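Local coordinates for L-serine ammonia-lyase (Rhizomucor miehei CAU432, PDB 5C3U), which is a pyridoxal-5'-phosphate-dependent enzyme whose single chain holds the cofactor in a pocket within an alpha/beta fold, at residues P23-P28 and E272-L277; F256-A261 and L286-T291. One frame throughout, in Å; residues are numbered along the deposited sequence.

Contact 1 of 2, residues P23-P28 and E272-L277; sequences PLLHAP and EDFKML
The phenyl ring of F274 runs into the backbone bend at H26 and A27 with its far end leading. Its CZ lies 3.8 Å from A27 CA, with A27 CB barely farther off. H26 O comes to 3.8 Å from F274 CZ as well; A27 CA and H26 O both sit at the edge of the ring, near its plane. L25 meets the ring obliquely. Its CB points toward the helix segment, but with CG anti to the carbonyl carbon (chi1 -60°) the rest of the leucine runs alongside the ring, and CD1 grazes F274 CE1 at 4.2 Å; the two side chains pass with opposite headings. H26 directs its CB away and meets the ring through its carbonyl O, while its imidazole packs on F39. Strand 24-26 is an edge strand of the six-stranded sheet, paired antiparallel with strand 37-42 through backbone bonds of P23, L25 and A27 with M42, L40 and V38. L40 of that strand also touches F274, and the ring of F270, one helical turn earlier, meets it at about 20°. F274 is the last residue of helix 260-274; K275 then leaves helical geometry with positive phi (66°), and its NZ bonds back to E272 O at 2.8 Å, in the carbonyl plane, tying the side chain over the helix end. The contact itself is a modest, partly buried van der Waals one, apolar apart from a carbonyl oxygen set against the ring's hydrogen-bearing rim, a placement that is probably mildly favourable at most.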
ATOM      1  N   PRO A  23      12.773  -8.861  -2.110  1.00 29.87           N
ATOM      2  CA  PRO A  23      13.835  -8.861  -1.094  1.00 31.16           C
ATOM      3  C   PRO A  23      13.385  -8.356   0.275  1.00 29.01           C
ATOM      4  O   PRO A  23      12.520  -7.456   0.366  1.00 29.34           O
ATOM      5  CB  PRO A  23      14.859  -7.872  -1.657  1.00 31.08           C
ATOM      6  CG  PRO A  23      14.633  -7.851  -3.111  1.00 32.84           C
ATOM      7  CD  PRO A  23      13.161  -8.091  -3.309  1.00 30.34           C
ATOM      8  N   LEU A  24      13.988  -8.927   1.318  1.00 30.27           N
ATOM      9  CA  LEU A  24      13.905  -8.372   2.665  1.00 30.98           C
ATOM     10  C   LEU A  24      15.293  -7.832   3.017  1.00 32.44           C
ATOM     11  O   LEU A  24      16.199  -8.601   3.349  1.00 34.72           O
ATOM     12  CB  LEU A  24      13.425  -9.415   3.678  1.00 32.11           C
ATOM     13  CG  LEU A  24      13.212  -8.925   5.117  1.00 31.59           C
ATOM     14  CD1 LEU A  24      11.998  -8.011   5.240  1.00 31.11           C
ATOM     15  CD2 LEU A  24      13.102 -10.076   6.098  1.00 32.80           C
ATOM     16  N   LEU A  25      15.462  -6.519   2.898  1.00 30.98           N
ATOM     17  CA  LEU A  25      16.771  -5.888   3.090  1.00 32.27           C
ATOM     18  C   LEU A  25      17.034  -5.447   4.520  1.00 33.10           C
ATOM     19  O   LEU A  25      16.168  -4.894   5.192  1.00 31.74           O
ATOM     20  CB  LEU A  25      16.958  -4.714   2.124  1.00 33.31           C
ATOM     21  CG  LEU A  25      16.893  -4.974   0.609  1.00 37.85           C
ATOM     22  CD1 LEU A  25      16.984  -3.653  -0.140  1.00 39.12           C
ATOM     23  CD2 LEU A  25      17.961  -5.944   0.109  1.00 40.27           C
ATOM     24  N   HIS A  26      18.246  -5.716   4.994  1.00 32.63           N
ATOM     25  CA  HIS A  26      18.672  -5.208   6.282  1.00 34.97           C
ATOM     26  C   HIS A  26      19.051  -3.759   6.125  1.00 33.00           C
ATOM     27  O   HIS A  26      19.665  -3.366   5.121  1.00 34.91           O
ATOM     28  CB  HIS A  26      19.851  -6.033   6.789  1.00 37.16           C
ATOM     29  CG  HIS A  26      20.260  -5.708   8.196  1.00 38.88           C
ATOM     30  ND1 HIS A  26      21.492  -5.238   8.502  1.00 40.49           N
ATOM     31  CD2 HIS A  26      19.557  -5.796   9.400  1.00 39.33           C
ATOM     32  CE1 HIS A  26      21.574  -5.035   9.837  1.00 39.91           C
ATOM     33  NE2 HIS A  26      20.390  -5.377  10.386  1.00 41.56           N
ATOM     34  N   ALA A  27      18.658  -2.939   7.093  1.00 29.25           N
ATOM     35  CA  ALA A  27      18.980  -1.515   7.091  1.00 29.67           C
ATOM     36  C   ALA A  27      20.043  -1.213   8.165  1.00 30.49           C
ATOM     37  O   ALA A  27      19.697  -0.918   9.310  1.00 32.34           O
ATOM     38  CB  ALA A  27      17.707  -0.704   7.340  1.00 29.18           C
ATOM     39  N   PRO A  28      21.344  -1.298   7.818  1.00 31.55           N
ATOM     40  CA  PRO A  28      22.330  -1.265   8.917  1.00 31.94           C
ATOM     41  C   PRO A  28      22.501   0.072   9.646  1.00 32.75           C
ATOM     42  O   PRO A  28      22.770   0.075  10.850  1.00 35.79           O
ATOM     43  CB  PRO A  28      23.643  -1.690   8.245  1.00 32.61           C
ATOM     44  CG  PRO A  28      23.442  -1.437   6.787  1.00 33.80           C
ATOM     45  CD  PRO A  28      21.968  -1.551   6.506  1.00 31.91           C
ATOM     46  N   GLU A 272      18.180   8.928  -0.303  1.00 24.13           N
ATOM     47  CA  GLU A 272      19.611   9.103  -0.021  1.00 25.21           C
ATOM     48  C   GLU A 272      20.283   7.804   0.469  1.00 25.89           C
ATOM     49  O   GLU A 272      21.388   7.464   0.032  1.00 26.83           O
ATOM     50  CB  GLU A 272      19.817  10.251   0.976  1.00 26.25           C
ATOM     51  CG  GLU A 272      19.288  11.612   0.507  1.00 27.14           C
ATOM     52  CD  GLU A 272      20.086  12.232  -0.647  1.00 34.51           C
ATOM     53  OE1 GLU A 272      20.672  11.510  -1.484  1.00 36.34           O
ATOM     54  OE2 GLU A 272      20.133  13.478  -0.712  1.00 38.05           O
ATOM     55  N   ASP A 273      19.606   7.067   1.350  1.00 25.83           N
ATOM     56  CA  ASP A 273      20.175   5.875   1.975  1.00 26.72           C
ATOM     57  C   ASP A 273      20.159   4.631   1.080  1.00 28.17           C
ATOM     58  O   ASP A 273      21.178   3.933   0.956  1.00 28.23           O
ATOM     59  CB  ASP A 273      19.429   5.545   3.267  1.00 29.49           C
ATOM     60  CG  ASP A 273      19.729   6.520   4.383  1.00 35.50           C
ATOM     61  OD1 ASP A 273      20.780   7.204   4.328  1.00 38.14           O
ATOM     62  OD2 ASP A 273      18.906   6.602   5.317  1.00 37.53           O
ATOM     63  N   PHE A 274      19.005   4.355   0.474  1.00 25.66           N
ATOM     64  CA  PHE A 274      18.807   3.124  -0.288  1.00 26.06           C
ATOM     65  C   PHE A 274      18.722   3.313  -1.802  1.00 23.25           C
ATOM     66  O   PHE A 274      18.602   2.334  -2.519  1.00 23.42           O
ATOM     67  CB  PHE A 274      17.574   2.383   0.227  1.00 28.69           C
ATOM     68  CG  PHE A 274      17.869   1.509   1.411  1.00 33.75           C
ATOM     69  CD1 PHE A 274      18.184   0.163   1.235  1.00 37.85           C
ATOM     70  CD2 PHE A 274      17.879   2.039   2.692  1.00 37.04           C
ATOM     71  CE1 PHE A 274      18.485  -0.647   2.323  1.00 40.42           C
ATOM     72  CE2 PHE A 274      18.191   1.241   3.788  1.00 37.89           C
ATOM     73  CZ  PHE A 274      18.486  -0.102   3.601  1.00 36.68           C
ATOM     74  N   LYS A 275      18.761   4.568  -2.246  1.00 22.43           N
ATOM     75  CA  LYS A 275      18.850   4.949  -3.674  1.00 23.28           C
ATOM     76  C   LYS A 275      17.562   4.515  -4.387  1.00 24.54           C
ATOM     77  O   LYS A 275      17.576   4.112  -5.541  1.00 23.03           O
ATOM     78  CB  LYS A 275      20.077   4.326  -4.367  1.00 24.79           C
ATOM     79  CG  LYS A 275      21.431   4.513  -3.683  1.00 27.63           C
ATOM     80  CD  LYS A 275      21.706   5.926  -3.215  1.00 29.03           C
ATOM     81  CE  LYS A 275      22.987   5.944  -2.391  1.00 31.36           C
ATOM     82  NZ  LYS A 275      23.305   7.321  -1.937  1.00 37.64           N
ATOM     83  N   MET A 276      16.450   4.567  -3.667  1.00 21.79           N
ATOM     84  CA  MET A 276      15.165   4.220  -4.249  1.00 25.50           C
ATOM     85  C   MET A 276      14.166   5.307  -3.946  1.00 26.30           C
ATOM     86  O   MET A 276      14.182   5.862  -2.821  1.00 24.46           O
ATOM     87  CB  MET A 276      14.676   2.914  -3.672  1.00 27.45           C
ATOM     88  CG  MET A 276      15.448   1.750  -4.246  1.00 35.01           C
ATOM     89  SD  MET A 276      15.253   0.340  -3.176  1.00 42.83           S
ATOM     90  CE  MET A 276      16.510  -0.708  -3.913  1.00 44.70           C
ATOM     91  N   LEU A 277      13.333   5.624  -4.941  1.00 25.02           N
ATOM     92  CA  LEU A 277      12.268   6.615  -4.771  1.00 24.26           C
ATOM     93  C   LEU A 277      10.981   5.898  -4.474  1.00 22.86           C
ATOM     94  O   LEU A 277      10.549   5.076  -5.265  1.00 22.88           O
ATOM     95  CB  LEU A 277      12.076   7.488  -6.035  1.00 27.25           C
ATOM     96  CG  LEU A 277      13.271   8.233  -6.611  1.00 30.80           C
ATOM     97  CD1 LEU A 277      12.832   9.109  -7.783  1.00 32.55           C
ATOM     98  CD2 LEU A 277      13.960   9.054  -5.534  1.00 30.23           C
TER

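Contact 2 of 2, residues F256-A261 and L286-T291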
ATOM      1  N   PHE A 256      -1.419   4.481  14.240  1.00 26.90           N
ATOM      2  CA  PHE A 256      -0.551   5.613  14.478  1.00 28.15           C
ATOM      3  C   PHE A 256      -0.621   6.569  13.291  1.00 28.00           C
ATOM      4  O   PHE A 256      -0.793   6.146  12.151  1.00 30.58           O
ATOM      5  CB  PHE A 256       0.880   5.129  14.717  1.00 29.52           C
ATOM      6  CG  PHE A 256       1.747   6.130  15.422  1.00 32.42           C
ATOM      7  CD1 PHE A 256       1.682   6.276  16.812  1.00 32.66           C
ATOM      8  CD2 PHE A 256       2.625   6.928  14.707  1.00 33.12           C
ATOM      9  CE1 PHE A 256       2.482   7.204  17.468  1.00 33.25           C
ATOM     10  CE2 PHE A 256       3.429   7.857  15.354  1.00 34.01           C
ATOM     11  CZ  PHE A 256       3.355   8.000  16.733  1.00 34.40           C
ATOM     12  N   ALA A 257      -0.533   7.862  13.556  1.00 25.78           N
ATOM     13  CA  ALA A 257      -0.586   8.837  12.471  1.00 27.16           C
ATOM     14  C   ALA A 257       0.632   9.734  12.511  1.00 26.84           C
ATOM     15  O   ALA A 257       1.046  10.152  13.581  1.00 26.67           O
ATOM     16  CB  ALA A 257      -1.857   9.668  12.556  1.00 27.51           C
ATOM     17  N   VAL A 258       1.219   9.987  11.339  1.00 24.31           N
ATOM     18  CA  VAL A 258       2.348  10.902  11.177  1.00 23.45           C
ATOM     19  C   VAL A 258       1.963  12.092  10.273  1.00 22.28           C
ATOM     20  O   VAL A 258       0.958  12.043   9.557  1.00 22.70           O
ATOM     21  CB  VAL A 258       3.589  10.177  10.593  1.00 23.06           C
ATOM     22  CG1 VAL A 258       3.967   8.948  11.416  1.00 23.80           C
ATOM     23  CG2 VAL A 258       3.374   9.806   9.123  1.00 23.56           C
ATOM     24  N   SER A 259       2.747  13.168  10.299  1.00 22.22           N
ATOM     25  CA  SER A 259       2.445  14.334   9.472  1.00 21.08           C
ATOM     26  C   SER A 259       2.982  14.137   8.046  1.00 21.23           C
ATOM     27  O   SER A 259       3.833  13.284   7.813  1.00 20.79           O
ATOM     28  CB  SER A 259       3.109  15.580  10.049  1.00 23.60           C
ATOM     29  OG  SER A 259       4.523  15.407  10.057  1.00 25.01           O
ATOM     30  N   ASP A 260       2.493  14.958   7.130  1.00 21.14           N
ATOM     31  CA  ASP A 260       3.038  14.985   5.755  1.00 22.10           C
ATOM     32  C   ASP A 260       4.526  15.308   5.768  1.00 23.06           C
ATOM     33  O   ASP A 260       5.285  14.750   4.965  1.00 24.14           O
ATOM     34  CB  ASP A 260       2.251  15.963   4.895  1.00 22.10           C
ATOM     35  CG  ASP A 260       0.999  15.331   4.284  1.00 24.22           C
ATOM     36  OD1 ASP A 260       0.657  14.174   4.628  1.00 28.44           O
ATOM     37  OD2 ASP A 260       0.347  15.992   3.441  1.00 24.95           O
ATOM     38  N   ALA A 261       4.953  16.197   6.671  1.00 23.57           N
ATOM     39  CA  ALA A 261       6.367  16.559   6.771  1.00 25.01           C
ATOM     40  C   ALA A 261       7.230  15.360   7.171  1.00 24.73           C
ATOM     41  O   ALA A 261       8.313  15.172   6.623  1.00 23.37           O
ATOM     42  CB  ALA A 261       6.590  17.740   7.718  1.00 26.86           C
ATOM     43  N   LEU A 286       8.101   4.278   6.900  1.00 23.44           N
ATOM     44  CA  LEU A 286       9.528   4.495   7.153  1.00 23.74           C
ATOM     45  C   LEU A 286       9.790   5.583   8.199  1.00 23.59           C
ATOM     46  O   LEU A 286      10.803   5.541   8.922  1.00 24.97           O
ATOM     47  CB  LEU A 286      10.231   4.864   5.825  1.00 23.01           C
ATOM     48  CG  LEU A 286      10.439   3.717   4.827  1.00 24.35           C
ATOM     49  CD1 LEU A 286      10.731   4.195   3.409  1.00 23.24           C
ATOM     50  CD2 LEU A 286      11.585   2.822   5.283  1.00 24.64           C
ATOM     51  N   SER A 287       8.873   6.544   8.290  1.00 23.76           N
ATOM     52  CA  SER A 287       9.066   7.688   9.182  1.00 26.23           C
ATOM     53  C   SER A 287       9.112   7.287  10.658  1.00 26.79           C
ATOM     54  O   SER A 287       9.777   7.952  11.455  1.00 26.61           O
ATOM     55  CB  SER A 287       8.028   8.801   8.920  1.00 26.44           C
ATOM     56  OG  SER A 287       6.797   8.547   9.557  1.00 31.48           O
ATOM     57  N   LEU A 288       8.469   6.179  11.005  1.00 26.31           N
ATOM     58  CA  LEU A 288       8.534   5.708  12.392  1.00 28.58           C
ATOM     59  C   LEU A 288       9.960   5.322  12.768  1.00 28.93           C
ATOM     60  O   LEU A 288      10.374   5.496  13.915  1.00 29.87           O
ATOM     61  CB  LEU A 288       7.573   4.555  12.653  1.00 29.54           C
ATOM     62  CG  LEU A 288       6.084   4.847  12.457  1.00 30.37           C
ATOM     63  CD1 LEU A 288       5.301   3.709  13.076  1.00 30.95           C
ATOM     64  CD2 LEU A 288       5.670   6.170  13.088  1.00 34.49           C
ATOM     65  N   CYS A 289      10.725   4.835  11.789  1.00 28.79           N
ATOM     66  CA  CYS A 289      12.114   4.468  12.043  1.00 28.19           C
ATOM     67  C   CYS A 289      13.035   5.673  12.038  1.00 28.52           C
ATOM     68  O   CYS A 289      13.842   5.856  12.963  1.00 30.58           O
ATOM     69  CB  CYS A 289      12.576   3.409  11.038  1.00 31.03           C
ATOM     70  SG  CYS A 289      11.669   1.865  11.281  1.00 35.70           S
ATOM     71  N   TYR A 290      12.903   6.503  11.008  1.00 27.54           N
ATOM     72  CA  TYR A 290      13.751   7.675  10.851  1.00 27.88           C
ATOM     73  C   TYR A 290      13.597   8.683  11.991  1.00 30.77           C
ATOM     74  O   TYR A 290      14.568   9.317  12.394  1.00 30.45           O
ATOM     75  CB  TYR A 290      13.497   8.340   9.500  1.00 28.35           C
ATOM     76  CG  TYR A 290      14.185   7.639   8.354  1.00 28.20           C
ATOM     77  CD1 TYR A 290      15.568   7.442   8.375  1.00 29.24           C
ATOM     78  CD2 TYR A 290      13.458   7.190   7.230  1.00 28.80           C
ATOM     79  CE1 TYR A 290      16.217   6.819   7.318  1.00 30.33           C
ATOM     80  CE2 TYR A 290      14.107   6.559   6.174  1.00 29.83           C
ATOM     81  CZ  TYR A 290      15.486   6.387   6.228  1.00 28.72           C
ATOM     82  OH  TYR A 290      16.179   5.786   5.201  1.00 31.22           O
ATOM     83  N   THR A 291      12.392   8.803  12.528  1.00 30.45           N
ATOM     84  CA  THR A 291      12.158   9.704  13.660  1.00 31.81           C
ATOM     85  C   THR A 291      12.386   9.054  15.028  1.00 33.72           C
ATOM     86  O   THR A 291      12.330   9.752  16.041  1.00 36.48           O
ATOM     87  CB  THR A 291      10.713  10.243  13.684  1.00 31.30           C
ATOM     88  OG1 THR A 291       9.812   9.148  13.901  1.00 29.70           O
ATOM     89  CG2 THR A 291      10.362  11.001  12.384  1.00 33.20           C
TER
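CD2 of L288 sits over the junction of the F256 ring and V258 CG1, which lie side by side on the strand. This methyl is 3.5 Å from CD2 and 3.6 Å from CE2 of F256, in an approach that is neither flat on the face nor square on the edge. The ring is brought there by a first torsion that sets CG anti to the backbone N (chi1 -160°). V258 turns CG1 toward the helix, where it lies 3.7 Å from L288 CD2 and 3.4 Å from S287 OG, bridging two consecutive helix residues; CG2 is also near that hydroxyl. F256 and V258, two apart on strand 253-258, thus project from the same side of the strand onto helix 280-290; the axes of strand 256-258 and helix 286-290 approach to 9.8 Å at 78°. The strand is an outer one of the six-stranded sheet, bonded in parallel to strand 202-207, and the helix belongs to a layer on the parallel part of that sheet, as in the larger domain of fold-type II PLP enzymes. Although S287 OG faces the valine methyls, its hydrogen bond goes to A284 O, one turn back in the helix, which satisfies the buried hydroxyl. S287 O is gripped twice: T291 N and T291 OG1 (2.7 Å to S287 O) reach it from opposite faces of the carbonyl plane.

Contacts 1 and 2 lie about 17 Å apart between centres and involve the two outermost strands of one six-stranded sheet, 24-26 and 253-258. Helix 260-274 spans the interval: it starts just after the strand of contact 2 and ends at F274 of contact 1. Near that end D273 OD2 lies 2.8 Å from Y290 OH, a probable hydrogen bond joining 272-277 directly to 286-291. F270 makes a second bridge, touching F274 on one hand and L286 on the other. The bound pyridoxal-5'-phosphate is about 12 Å from the side chain of V258, so contact 2 packs at some remove from the cofactor rather than against it.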